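Local coordinates for ESAT-6-like protein SAG1039 (Streptococcus agalactiae serogroup V, PDB 3GWK), which is of unknown function but, as a homodimeric WXG100-family protein related to ESAT-6, is probably a substrate of a specialised secretion system, at residues E11-S16 with K80-I85. Numbering follows the deposited sequence. Where two conformers were deposited one is given.
Sequences EELRSS and KVADII
Asp83 OD1 is held by two donors at the open end of the helical hairpin that each WXG100 subunit contributes to the four-helix bundle of the homodimer. Arg14 NH2 makes a salt bridge to it, 2.8 Å from NH2 to OD1. The N-H...O angle is 144°, and the nitrogen meets OD1 nearly along its C-O axis. OD1 also accepts a hydrogen from a water, which in turn accepts one from Arg14 NE, 2.8 Å away. The direct bond and the water bridge thus join the same edge of the guanidinium to one carboxylate oxygen. The water lies in the guanidinium plane and OD1 slightly out of it. The guanidinium and carboxylate planes are not flush but 54° apart. Arg14 NH1 has its own salt bridge to Glu86, one turn further along helix 51-95.

Helices 10-44 and 51-95 run antiparallel here, with short-segment axes 8.6 Å apart at 167°. Leu13 and Ala82 are closest in the backbone, their CA atoms 5.9 Å apart. The small Ala82 side chain is consistent with this close approach. Its CB touches Leu13 CB and lies under one face of the Arg14 guanidinium, 3.7 Å from NE. The Arg14 chain, extended from CG to NE, reaches across Ala82 to the acid.

Away from the salt bridge, Leu13 CD1 meets Val81 CG1. Val81 CG1 lies anti to the backbone N, which brings this methyl to Leu13. Leu8 and Leu78 add to the packing round Leu13, and Ile6 touches Val81 and Ile85. The Leu13 and Ile85 side chains cross at about a right angle, their CD1 methyls 3.9 Å apart.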
# COMPACT_ATOMS: atom_id res chain seq x y z
N GLU A 11 19.56 13.75 -11.62
CA GLU A 11 18.65 14.48 -10.74
C GLU A 11 17.19 13.98 -10.89
O GLU A 11 16.46 13.84 -9.91
CB GLU A 11 18.71 15.97 -11.13
CG GLU A 11 20.04 16.61 -10.82
CD GLU A 11 21.26 16.22 -11.67
OE1 GLU A 11 22.31 16.40 -10.98
OE2 GLU A 11 21.26 15.79 -12.91
N GLU A 12 16.81 13.73 -12.13
CA GLU A 12 15.49 13.20 -12.36
C GLU A 12 15.34 11.80 -11.80
O GLU A 12 14.31 11.46 -11.22
CB GLU A 12 15.13 13.19 -13.83
CG GLU A 12 14.88 14.61 -14.38
CD GLU A 12 14.66 14.64 -15.88
OE1 GLU A 12 15.40 13.94 -16.59
OE2 GLU A 12 13.79 15.40 -16.32
N LEU A 13 16.37 10.96 -11.96
CA LEU A 13 16.36 9.63 -11.42
C LEU A 13 16.19 9.69 -9.87
O LEU A 13 15.43 8.95 -9.30
CB LEU A 13 17.63 8.89 -11.79
CG LEU A 13 17.73 8.48 -13.24
CD1 LEU A 13 19.15 8.14 -13.65
CD2 LEU A 13 16.85 7.34 -13.52
N ARG A 14 16.89 10.62 -9.21
CA ARG A 14 16.81 10.78 -7.77
C ARG A 14 15.44 11.26 -7.33
O ARG A 14 14.89 10.80 -6.34
CB ARG A 14 17.94 11.71 -7.30
CG ARG A 14 19.29 11.02 -7.40
CD ARG A 14 20.41 12.02 -7.25
NE ARG A 14 21.70 11.31 -7.35
CZ ARG A 14 22.77 11.82 -7.91
NH1 ARG A 14 22.78 13.05 -8.36
NH2 ARG A 14 23.85 11.04 -8.02
N SER A 15 14.84 12.16 -8.12
CA SER A 15 13.52 12.66 -7.74
C SER A 15 12.47 11.53 -7.88
O SER A 15 11.59 11.35 -7.03
CB SER A 15 13.15 13.74 -8.72
OG SER A 15 13.93 14.86 -8.44
N SER A 16 12.59 10.70 -8.93
CA SER A 16 11.71 9.55 -9.08
C SER A 16 11.92 8.59 -7.96
O SER A 16 10.95 8.12 -7.36
CB SER A 16 11.91 8.92 -10.45
OG SER A 16 11.45 9.72 -11.50
N LYS A 80 21.31 4.15 -7.49
CA LYS A 80 22.61 3.62 -7.92
C LYS A 80 22.93 3.99 -9.34
O LYS A 80 24.07 4.32 -9.66
CB LYS A 80 22.65 2.14 -7.65
CG LYS A 80 22.74 1.89 -6.14
CD LYS A 80 22.52 0.46 -5.75
CE LYS A 80 22.44 0.25 -4.21
NZ LYS A 80 23.76 0.53 -3.59
N VAL A 81 21.94 3.89 -10.22
CA VAL A 81 22.11 4.27 -11.62
C VAL A 81 22.44 5.78 -11.70
O VAL A 81 23.34 6.13 -12.45
CB VAL A 81 20.92 3.85 -12.43
CG1 VAL A 81 20.95 4.45 -13.82
CG2 VAL A 81 20.83 2.36 -12.50
N ALA A 82 21.74 6.61 -10.94
CA ALA A 82 22.01 8.02 -10.95
C ALA A 82 23.48 8.30 -10.59
O ALA A 82 24.16 9.09 -11.23
CB ALA A 82 21.11 8.77 -9.98
N ASP A 83 23.98 7.60 -9.54
CA ASP A 83 25.37 7.82 -9.14
C ASP A 83 26.34 7.41 -10.23
O ASP A 83 27.35 8.07 -10.52
CB ASP A 83 25.71 7.01 -7.90
CG ASP A 83 25.20 7.63 -6.60
OD1 ASP A 83 24.81 8.78 -6.64
OD2 ASP A 83 25.22 6.94 -5.59
N ILE A 84 26.05 6.28 -10.89
CA ILE A 84 26.95 5.82 -11.98
C ILE A 84 26.94 6.80 -13.14
O ILE A 84 28.02 7.11 -13.72
CB ILE A 84 26.55 4.41 -12.45
CG1 ILE A 84 26.83 3.38 -11.33
CG2 ILE A 84 27.27 4.03 -13.71
CD1 ILE A 84 26.09 2.08 -11.50
N ILE A 85 25.78 7.30 -13.50
CA ILE A 85 25.72 8.26 -14.59
C ILE A 85 26.44 9.57 -14.19
O ILE A 85 27.21 10.12 -15.00
CB ILE A 85 24.28 8.55 -15.03
CG1 ILE A 85 23.69 7.27 -15.60
CG2 ILE A 85 24.21 9.68 -16.02
CD1 ILE A 85 22.20 7.36 -15.96
O HOH W 1 21.92 8.72 -6.25